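PDB 6TFX: ABC transporter substrate-binding protein from Rhizobium radiobacter, which binds the opine mannopinic acid and probably delivers it, as a periplasmic solute-binding protein, to an ABC importer for uptake. Local coordinates for residues T25-T30 / I199-L204; W60-N63 / V68-F71; S107-A112 / L396-H401. All coordinates share one frame; numbering follows the deposited sequence.

How the contacts relate
Along the chain the segments of contacts 1 and 3 alternate, whereas contact 2 falls wholly between the segments of contact 1. Contact 1 joins helix 26-35 to strand 198-203 of the large mixed sheet, beside bound mannopinic acid. Contact 2 is a hairpin in a separate four-stranded sheet, its centre about 35 Å from that of contact 1 and remote from the pocket. Contact 3, centred about 24 Å from contact 2 and 27 Å from contact 1, ties the loop before strand 113-118 of that smaller sheet to helix 392-400. Contacts 1 and 3 lie on opposite sides of the chain's centre; Arg-388, bonding both the ligand and Gln-398, connects contact 3 to the site beside contact 1.

Contact 1. Residues T25-T30 / I199-L204; sequences TTSDRT and ISYRFL. With N72 ((2~{R})-2-[[(3~{R},4~{R},5~{S})-3,4,5,6-tetrakis(oxidanyl)-2-oxidanylidene-hexyl]amino]pentanedioic acid), chain C.
The first turn of helix 26-35, which helps to form the mannopinic acid pocket, is backed by strand 198-203 of the mixed sheet through Ser-27, Thr-30, Tyr-201 and Phe-203. With its CG anti to the backbone N (chi1 -173°), Tyr-201 sends its phenol across to the helix, where Tyr-201 OH comes within 2.7 Å of Ser-27 OG and 3.2 Å of Ser-27 O. The serine hydroxyl lies near the tyrosine ring plane, at its edge, and also meets the edge of Phe-203, with Ser-27 OG 3.9 Å from Phe-203 CE1; a magnesium ion lies about 4 Å from the Ser-27 side chain. Thr-30 CB is 3.8 Å from Tyr-201 OH, with Thr-30 CG2 at the edge of the tyrosine ring. A water 2.7 Å from Tyr-201 OH donates to Thr-30 OG1, which in turn donates to Thr-26 O at 2.7 Å, from above the carbonyl plane. Because Thr-30 N bonds that oxygen as well, Thr-26 O is gripped twice. From the neighbouring parallel strand 5-10 of the same sheet, Val-10 touches both Ser-27 and Tyr-201.

The ligand meets the turn away from the strand. Thr-25 is the N-cap, its OG1 accepting from Asp-28 N, and Thr-26 N donates to OXT of the ligand's alpha-carboxylate at 3.0 Å (N-H...O angle 154°). The extended Arg-29 reaches OE1 of the other carboxylate, oblique to its guanidinium, by weak bonds from NE and NH2; NE also bonds Thr-24 O, and NH1 bonds Ser-143. His-367, His-371 and Arg-388 add further bonds to the ligand. The helix N-terminus and the guanidinium probably stabilise the two negative charges, while a water joins the Thr-30 and Tyr-201 hydroxyls.

Contact 2. Residues W60-N63 / V68-F71; sequences WESN and VWTF
This is a beta hairpin, in which strands 57-62 and 68-73 run antiparallel at the margin of a four-stranded sheet, with 57-62 as its outermost strand. Glu-61 and Thr-70 form the hydrogen-bonded pair: Glu-61 N donates to Thr-70 O, and Thr-70 N returns a nearly straight bond to Glu-61 O (2.8 Å, 173° at the hydrogen). The pairs Trp-60/Phe-71 and Ser-62/Trp-69 flanking it are non-hydrogen-bonded, and their side chains share one face of the sheet.

On that face Trp-60 lies alongside Trp-69, pointing the same way, and crosses Phe-71. The pairing puts Trp-60 CB over the Phe-71 face, offset toward the rim, 3.4 Å from Phe-71 CD2. Trp-60 CG sits between its own backbone N and carbonyl carbon (chi1 57°), which turns the indole alongside Trp-69 so that Trp-60 CD1 meets the edge of that ring, 4.0 Å from Trp-69 CZ3. The five-membered ring of Trp-60 and the Phe-71 ring are near parallel, 26° apart, but slid so far that they barely overlap. Ser-62 CB makes a CH-pi contact over the centre of the six-membered ring of Trp-69. Leu-135 and Leu-136 of helix 135-138 touch Trp-69 and Trp-60 respectively. On the other face, which carries Glu-61 and Thr-70, one water bridges Glu-61 OE2 and Thr-70 O, and another joins Val-68 O to Thr-70 OG1.

Towards the turn, Trp-69 NE1 bonds Gln-66 O, and Asn-63 takes up Val-68 twice: Asn-63 N donates to Val-68 O at 3.0 Å, and Val-68 N donates to Asn-63 OD1 at 3.0 Å, from above the plane of the amide carbonyl.

Contact 3. Residues S107-A112 / L396-H401; sequences SGDYAA and LTQFYH
The two flat groups that meet here, the carboxylate of Asp-109 and the side-chain amide of Gln-398, have their planes 49° apart, so neither lies flat on the other. Their approach is confined to one oxygen and one nitrogen, with Asp-109 OD1 2.8 Å from Gln-398 NE2, and the side chains cross at about a right angle. A water spans the same pair by a second route: it donates to Asp-109 OD2 at 2.8 Å and accepts from Gln-398 NE2 at 3.1 Å. Both carboxylate oxygens therefore face the amide nitrogen or its water.

The glutamine chain is extended beyond CG (chi2 -177°), which carries its amide well away from helix 392-400 towards the loop. At the other end of that amide, Gln-398 OE1 accepts from Arg-388 NE. This bond probably helps to hold the amide with its nitrogen toward the aspartate. Since Arg-388 also bonds the bound opine, Gln-398 is a second-shell residue, its side chain about 7 Å from the ligand; the negative charge of Asp-109 would probably polarise the amide further.

Asp-109 lies in a short 3-10 segment, with a bond from Tyr-110 N to Ser-107 O, in the loop between helix 88-98 and strand 113-118. Gln-398 lies near the C-terminal end of helix 392-400, where Leu-396 packs on helices 422-430 and 434-450, and the contact thus bridges that helical cluster to the entry of strand 113-118.

Contact 1. Residues T25-T30 / I199-L204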
loop_
_atom_site.group_PDB
_atom_site.type_symbol
_atom_site.label_atom_id
_atom_site.label_comp_id
_atom_site.label_asym_id
_atom_site.label_seq_id
_atom_site.Cartn_x
_atom_site.Cartn_y
_atom_site.Cartn_z
ATOM N N THR A 25 1.360 4.450 -5.200
ATOM C CA THR A 25 0.148 5.130 -4.740
ATOM C C THR A 25 -1.029 4.152 -4.835
ATOM O O THR A 25 -1.008 3.230 -5.669
ATOM C CB THR A 25 -0.130 6.377 -5.578
ATOM O OG1 THR A 25 -0.473 5.966 -6.893
ATOM C CG2 THR A 25 1.070 7.360 -5.612
ATOM N N THR A 26 -2.075 4.372 -4.025
ATOM C CA THR A 26 -3.237 3.469 -4.111
ATOM C C THR A 26 -3.776 3.435 -5.557
ATOM O O THR A 26 -4.112 2.351 -6.061
ATOM C CB THR A 26 -4.342 3.949 -3.166
ATOM O OG1 THR A 26 -3.888 3.732 -1.835
ATOM C CG2 THR A 26 -5.643 3.169 -3.358
ATOM N N SER A 27 -3.859 4.604 -6.220
ATOM C CA SER A 27 -4.423 4.631 -7.571
ATOM C C SER A 27 -3.600 3.797 -8.561
ATOM O O SER A 27 -4.167 3.021 -9.331
ATOM C CB SER A 27 -4.571 6.057 -8.074
ATOM O OG SER A 27 -5.242 6.016 -9.324
ATOM N N ASP A 28 -2.269 3.944 -8.535
ATOM C CA ASP A 28 -1.436 3.154 -9.465
ATOM C C ASP A 28 -1.525 1.666 -9.100
ATOM O O ASP A 28 -1.653 0.825 -9.992
ATOM C CB ASP A 28 0.021 3.631 -9.436
ATOM C CG ASP A 28 0.325 4.935 -10.169
ATOM O OD1 ASP A 28 -0.581 5.464 -10.887
ATOM O OD2 ASP A 28 1.470 5.425 -10.047
ATOM N N ARG A 29 -1.520 1.326 -7.776
ATOM C CA ARG A 29 -1.617 -0.087 -7.376
ATOM C C ARG A 29 -2.977 -0.686 -7.799
ATOM O O ARG A 29 -3.061 -1.887 -8.102
ATOM C CB ARG A 29 -1.466 -0.248 -5.859
ATOM C CG ARG A 29 -0.073 0.081 -5.352
ATOM C CD ARG A 29 -0.072 -0.158 -3.863
ATOM N NE ARG A 29 1.172 0.207 -3.178
ATOM C CZ ARG A 29 2.194 -0.614 -2.952
ATOM N NH1 ARG A 29 2.199 -1.845 -3.462
ATOM N NH2 ARG A 29 3.230 -0.207 -2.239
ATOM N N THR A 30 -4.048 0.139 -7.750
ATOM C CA THR A 30 -5.394 -0.333 -8.122
ATOM C C THR A 30 -5.406 -0.691 -9.621
ATOM O O THR A 30 -5.818 -1.782 -9.990
ATOM C CB THR A 30 -6.455 0.718 -7.813
ATOM O OG1 THR A 30 -6.431 1.009 -6.414
ATOM C CG2 THR A 30 -7.874 0.240 -8.199
ATOM N N ILE A 199 -13.746 -0.165 -18.684
ATOM C CA ILE A 199 -13.659 0.551 -17.419
ATOM C C ILE A 199 -13.185 1.960 -17.764
ATOM O O ILE A 199 -12.152 2.113 -18.424
ATOM C CB ILE A 199 -12.711 -0.090 -16.375
ATOM C CG1 ILE A 199 -13.118 -1.554 -16.054
ATOM C CG2 ILE A 199 -12.641 0.763 -15.084
ATOM C CD1 ILE A 199 -11.995 -2.333 -15.328
ATOM N N SER A 200 -13.939 2.974 -17.329
ATOM C CA SER A 200 -13.534 4.376 -17.471
ATOM C C SER A 200 -13.110 4.772 -16.054
ATOM O O SER A 200 -13.947 4.879 -15.151
ATOM C CB SER A 200 -14.690 5.239 -17.980
ATOM O OG SER A 200 -14.271 6.597 -18.044
ATOM N N TYR A 201 -11.794 4.871 -15.839
ATOM C CA TYR A 201 -11.185 5.125 -14.537
ATOM C C TYR A 201 -10.882 6.610 -14.488
ATOM O O TYR A 201 -9.925 7.076 -15.106
ATOM C CB TYR A 201 -9.930 4.262 -14.439
ATOM C CG TYR A 201 -9.248 4.261 -13.091
ATOM C CD1 TYR A 201 -8.243 5.176 -12.798
ATOM C CD2 TYR A 201 -9.541 3.285 -12.143
ATOM C CE1 TYR A 201 -7.555 5.133 -11.589
ATOM C CE2 TYR A 201 -8.840 3.214 -10.934
ATOM C CZ TYR A 201 -7.865 4.157 -10.651
ATOM O OH TYR A 201 -7.170 4.114 -9.470
ATOM N N ARG A 202 -11.751 7.352 -13.804
ATOM C CA ARG A 202 -11.723 8.816 -13.760
ATOM C C ARG A 202 -10.969 9.414 -12.583
ATOM O O ARG A 202 -11.251 9.065 -11.434
ATOM C CB ARG A 202 -13.150 9.370 -13.788
ATOM C CG ARG A 202 -13.875 9.113 -15.109
ATOM C CD ARG A 202 -15.219 9.825 -15.174
ATOM N NE ARG A 202 -15.090 11.283 -15.096
ATOM C CZ ARG A 202 -16.086 12.109 -14.778
ATOM N NH1 ARG A 202 -17.297 11.632 -14.517
ATOM N NH2 ARG A 202 -15.876 13.416 -14.718
ATOM N N PHE A 203 -10.074 10.378 -12.882
ATOM C CA PHE A 203 -9.294 11.101 -11.877
ATOM C C PHE A 203 -10.124 12.265 -11.362
ATOM O O PHE A 203 -10.385 13.228 -12.097
ATOM C CB PHE A 203 -7.962 11.574 -12.470
ATOM C CG PHE A 203 -7.097 10.403 -12.872
ATOM C CD1 PHE A 203 -6.648 9.494 -11.923
ATOM C CD2 PHE A 203 -6.724 10.214 -14.197
ATOM C CE1 PHE A 203 -5.857 8.406 -12.295
ATOM C CE2 PHE A 203 -5.925 9.135 -14.567
ATOM C CZ PHE A 203 -5.510 8.228 -13.616
ATOM N N LEU A 204 -10.678 12.104 -10.159
ATOM C CA LEU A 204 -11.548 13.126 -9.571
ATOM C C LEU A 204 -11.096 13.366 -8.152
ATOM O O LEU A 204 -11.777 12.973 -7.197
ATOM C CB LEU A 204 -13.038 12.695 -9.627
ATOM C CG LEU A 204 -13.669 12.677 -11.022
ATOM C CD1 LEU A 204 -14.916 11.821 -11.045
ATOM C CD2 LEU A 204 -14.017 14.104 -11.502
HETATM O OAB N72 C . -6.803 9.677 5.965
HETATM C CAF N72 C . -5.611 8.903 5.725
HETATM C CAG N72 C . -5.203 8.672 4.231
HETATM O OAC N72 C . -6.226 8.952 3.330
HETATM C CAH N72 C . -4.393 7.384 4.072
HETATM O OAM N72 C . -4.350 6.424 5.057
HETATM C CAI N72 C . -4.339 6.317 2.996
HETATM O OAD N72 C . -5.596 6.172 2.374
HETATM C CAJ N72 C . -3.120 6.453 2.117
HETATM O OAE N72 C . -2.110 7.036 2.589
HETATM C CAK N72 C . -3.150 5.937 0.650
HETATM N N N72 C . -2.294 4.787 0.485
HETATM C CA N72 C . -1.144 4.816 -0.337
HETATM C C N72 C . -0.636 6.148 -0.816
HETATM O O N72 C . 0.232 6.984 -0.343
HETATM C CB N72 C . -0.088 3.857 0.218
HETATM C CG N72 C . 1.386 4.074 -0.130
HETATM C CD N72 C . 2.206 2.782 -0.129
HETATM O OE1 N72 C . 1.685 1.657 -0.418
HETATM O OE2 N72 C . 3.424 2.852 0.150
HETATM O OXT N72 C . -1.230 6.280 -1.902
HETATM O O HOH W 1 -7.900 3.490 -6.900
#

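Contact 2. Residues W60-N63 / V68-F71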
loop_
_atom_site.group_PDB
_atom_site.type_symbol
_atom_site.label_atom_id
_atom_site.label_comp_id
_atom_site.label_asym_id
_atom_site.label_seq_id
_atom_site.Cartn_x
_atom_site.Cartn_y
_atom_site.Cartn_z
ATOM N N TRP A 60 2.366 -26.203 -7.749
ATOM C CA TRP A 60 3.726 -25.983 -7.296
ATOM C C TRP A 60 4.044 -26.957 -6.211
ATOM O O TRP A 60 3.129 -27.525 -5.602
ATOM C CB TRP A 60 3.958 -24.550 -6.821
ATOM C CG TRP A 60 3.051 -24.104 -5.718
ATOM C CD1 TRP A 60 3.292 -24.159 -4.375
ATOM C CD2 TRP A 60 1.764 -23.494 -5.875
ATOM N NE1 TRP A 60 2.212 -23.659 -3.681
ATOM C CE2 TRP A 60 1.263 -23.234 -4.582
ATOM C CE3 TRP A 60 0.993 -23.121 -6.991
ATOM C CZ2 TRP A 60 0.000 -22.667 -4.370
ATOM C CZ3 TRP A 60 -0.252 -22.555 -6.782
ATOM C CH2 TRP A 60 -0.734 -22.327 -5.485
ATOM N N GLU A 61 5.336 -27.137 -5.953
ATOM C CA GLU A 61 5.795 -28.016 -4.898
ATOM C C GLU A 61 7.140 -27.540 -4.398
ATOM O O GLU A 61 7.864 -26.837 -5.115
ATOM C CB GLU A 61 5.873 -29.479 -5.380
ATOM C CG GLU A 61 6.894 -29.750 -6.467
ATOM C CD GLU A 61 6.798 -31.124 -7.104
ATOM O OE1 GLU A 61 6.554 -32.112 -6.373
ATOM O OE2 GLU A 61 6.976 -31.212 -8.340
ATOM N N SER A 62 7.475 -27.916 -3.177
ATOM C CA SER A 62 8.790 -27.591 -2.632
ATOM C C SER A 62 9.489 -28.878 -2.280
ATOM O O SER A 62 8.829 -29.905 -2.063
ATOM C CB SER A 62 8.667 -26.729 -1.379
ATOM O OG SER A 62 7.911 -27.390 -0.375
ATOM N N ASN A 63 10.824 -28.825 -2.182
ATOM C CA ASN A 63 11.594 -29.973 -1.716
ATOM C C ASN A 63 11.433 -30.040 -0.172
ATOM O O ASN A 63 10.830 -29.129 0.434
ATOM C CB ASN A 63 13.068 -29.864 -2.128
ATOM C CG ASN A 63 13.804 -28.692 -1.526
ATOM O OD1 ASN A 63 13.205 -27.743 -0.986
ATOM N ND2 ASN A 63 15.129 -28.749 -1.597
ATOM N N VAL A 68 13.848 -25.120 -2.276
ATOM C CA VAL A 68 13.704 -25.163 -3.734
ATOM C C VAL A 68 12.239 -25.374 -4.046
ATOM O O VAL A 68 11.655 -26.380 -3.632
ATOM C CB VAL A 68 14.604 -26.256 -4.371
ATOM C CG1 VAL A 68 14.431 -26.275 -5.897
ATOM C CG2 VAL A 68 16.068 -26.052 -3.997
ATOM N N TRP A 69 11.651 -24.408 -4.751
ATOM C CA TRP A 69 10.239 -24.414 -5.130
ATOM C C TRP A 69 10.110 -24.523 -6.636
ATOM O O TRP A 69 10.763 -23.771 -7.368
ATOM C CB TRP A 69 9.578 -23.132 -4.647
ATOM C CG TRP A 69 9.491 -23.057 -3.151
ATOM C CD1 TRP A 69 10.519 -22.843 -2.274
ATOM C CD2 TRP A 69 8.305 -23.163 -2.359
ATOM N NE1 TRP A 69 10.048 -22.833 -0.981
ATOM C CE2 TRP A 69 8.688 -23.003 -1.005
ATOM C CE3 TRP A 69 6.936 -23.323 -2.668
ATOM C CZ2 TRP A 69 7.761 -23.025 0.042
ATOM C CZ3 TRP A 69 6.013 -23.355 -1.623
ATOM C CH2 TRP A 69 6.427 -23.203 -0.290
ATOM N N THR A 70 9.245 -25.432 -7.094
ATOM C CA THR A 70 9.049 -25.632 -8.534
ATOM C C THR A 70 7.607 -25.297 -8.876
ATOM O O THR A 70 6.694 -25.880 -8.292
ATOM C CB THR A 70 9.429 -27.063 -8.939
ATOM O OG1 THR A 70 10.777 -27.315 -8.511
ATOM C CG2 THR A 70 9.326 -27.282 -10.450
ATOM N N PHE A 71 7.425 -24.333 -9.786
ATOM C CA PHE A 71 6.109 -23.879 -10.234
ATOM C C PHE A 71 5.828 -24.348 -11.645
ATOM O O PHE A 71 6.650 -24.127 -12.534
ATOM C CB PHE A 71 6.008 -22.341 -10.188
ATOM C CG PHE A 71 5.982 -21.802 -8.778
ATOM C CD1 PHE A 71 7.161 -21.648 -8.050
ATOM C CD2 PHE A 71 4.776 -21.481 -8.160
ATOM C CE1 PHE A 71 7.128 -21.225 -6.720
ATOM C CE2 PHE A 71 4.749 -21.023 -6.840
ATOM C CZ PHE A 71 5.921 -20.917 -6.123
HETATM O O HOH W 2 11.003 -28.175 -5.881
HETATM O O HOH W 3 5.999 -28.354 -9.498
#

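Contact 3. Residues S107-A112 / L396-H401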
loop_
_atom_site.group_PDB
_atom_site.type_symbol
_atom_site.label_atom_id
_atom_site.label_comp_id
_atom_site.label_asym_id
_atom_site.label_seq_id
_atom_site.Cartn_x
_atom_site.Cartn_y
_atom_site.Cartn_z
ATOM N N SER A 107 12.613 -4.410 -3.962
ATOM C CA SER A 107 13.642 -5.440 -3.969
ATOM C C SER A 107 13.942 -6.044 -2.605
ATOM O O SER A 107 14.251 -7.223 -2.547
ATOM C CB SER A 107 14.937 -4.926 -4.581
ATOM O OG SER A 107 15.488 -3.888 -3.785
ATOM N N GLY A 108 13.862 -5.240 -1.530
ATOM C CA GLY A 108 14.189 -5.739 -0.190
ATOM C C GLY A 108 13.321 -6.902 0.266
ATOM O O GLY A 108 13.793 -7.786 0.984
ATOM N N ASP A 109 12.060 -6.939 -0.191
ATOM C CA ASP A 109 11.138 -8.041 0.152
ATOM C C ASP A 109 11.679 -9.398 -0.369
ATOM O O ASP A 109 11.333 -10.449 0.176
ATOM C CB ASP A 109 9.780 -7.793 -0.539
ATOM C CG ASP A 109 8.903 -6.723 0.088
ATOM O OD1 ASP A 109 9.182 -6.332 1.236
ATOM O OD2 ASP A 109 7.907 -6.298 -0.574
ATOM N N TYR A 110 12.513 -9.353 -1.429
ATOM C CA TYR A 110 13.035 -10.544 -2.143
ATOM C C TYR A 110 14.475 -10.881 -1.826
ATOM O O TYR A 110 15.070 -11.715 -2.514
ATOM C CB TYR A 110 12.866 -10.324 -3.656
ATOM C CG TYR A 110 11.422 -10.118 -4.022
ATOM C CD1 TYR A 110 10.576 -11.209 -4.230
ATOM C CD2 TYR A 110 10.852 -8.843 -4.002
ATOM C CE1 TYR A 110 9.230 -11.031 -4.503
ATOM C CE2 TYR A 110 9.479 -8.661 -4.187
ATOM C CZ TYR A 110 8.673 -9.767 -4.425
ATOM O OH TYR A 110 7.327 -9.627 -4.627
ATOM N N ALA A 111 15.020 -10.311 -0.736
ATOM C CA ALA A 111 16.422 -10.534 -0.384
ATOM C C ALA A 111 16.789 -12.000 -0.163
ATOM O O ALA A 111 17.961 -12.358 -0.340
ATOM C CB ALA A 111 16.808 -9.700 0.828
ATOM N N ALA A 112 15.802 -12.859 0.207
ATOM C CA ALA A 112 16.111 -14.268 0.468
ATOM C C ALA A 112 16.054 -15.146 -0.768
ATOM O O ALA A 112 16.327 -16.348 -0.673
ATOM C CB ALA A 112 15.194 -14.814 1.546
ATOM N N LEU A 396 7.971 -3.479 9.664
ATOM C CA LEU A 396 9.156 -3.094 10.428
ATOM C C LEU A 396 10.380 -2.888 9.540
ATOM O O LEU A 396 11.118 -1.921 9.713
ATOM C CB LEU A 396 9.475 -4.140 11.513
ATOM C CG LEU A 396 8.475 -4.199 12.647
ATOM C CD1 LEU A 396 8.759 -5.423 13.516
ATOM C CD2 LEU A 396 8.508 -2.900 13.523
ATOM N N THR A 397 10.638 -3.834 8.633
ATOM C CA THR A 397 11.830 -3.706 7.801
ATOM C C THR A 397 11.719 -2.473 6.904
ATOM O O THR A 397 12.685 -1.721 6.771
ATOM C CB THR A 397 12.044 -4.981 6.963
ATOM O OG1 THR A 397 12.271 -6.084 7.859
ATOM C CG2 THR A 397 13.203 -4.834 5.982
ATOM N N GLN A 398 10.567 -2.297 6.252
ATOM C CA GLN A 398 10.454 -1.212 5.264
ATOM C C GLN A 398 10.462 0.193 5.851
ATOM O O GLN A 398 11.040 1.116 5.256
ATOM C CB GLN A 398 9.187 -1.447 4.423
ATOM C CG GLN A 398 9.300 -2.770 3.622
ATOM C CD GLN A 398 8.106 -2.993 2.741
ATOM O OE1 GLN A 398 7.497 -2.057 2.248
ATOM N NE2 GLN A 398 7.781 -4.255 2.496
ATOM N N PHE A 399 9.793 0.365 6.993
ATOM C CA PHE A 399 9.683 1.702 7.585
ATOM C C PHE A 399 10.738 2.003 8.650
ATOM O O PHE A 399 10.982 3.201 8.911
ATOM C CB PHE A 399 8.309 1.852 8.236
ATOM C CG PHE A 399 7.201 2.065 7.250
ATOM C CD1 PHE A 399 6.887 3.353 6.800
ATOM C CD2 PHE A 399 6.496 0.982 6.731
ATOM C CE1 PHE A 399 5.857 3.554 5.870
ATOM C CE2 PHE A 399 5.490 1.176 5.763
ATOM C CZ PHE A 399 5.154 2.465 5.366
ATOM N N TYR A 400 11.312 0.979 9.311
ATOM C CA TYR A 400 12.160 1.250 10.458
ATOM C C TYR A 400 13.562 0.619 10.475
ATOM O O TYR A 400 14.342 1.011 11.347
ATOM C CB TYR A 400 11.417 0.862 11.758
ATOM C CG TYR A 400 10.019 1.440 11.836
ATOM C CD1 TYR A 400 9.807 2.822 11.812
ATOM C CD2 TYR A 400 8.898 0.608 11.904
ATOM C CE1 TYR A 400 8.520 3.356 11.853
ATOM C CE2 TYR A 400 7.608 1.134 11.942
ATOM C CZ TYR A 400 7.421 2.505 11.876
ATOM O OH TYR A 400 6.151 3.030 11.912
ATOM N N HIS A 401 13.886 -0.328 9.568
ATOM C CA HIS A 401 15.242 -0.902 9.593
ATOM C C HIS A 401 16.188 0.093 8.916
ATOM O O HIS A 401 15.796 0.710 7.923
ATOM C CB HIS A 401 15.270 -2.244 8.869
ATOM C CG HIS A 401 16.575 -2.960 9.024
ATOM N ND1 HIS A 401 17.692 -2.602 8.284
ATOM C CD2 HIS A 401 16.919 -3.947 9.884
ATOM C CE1 HIS A 401 18.664 -3.418 8.678
ATOM N NE2 HIS A 401 18.244 -4.248 9.634
HETATM O O HOH W 4 5.655 -4.899 0.314
#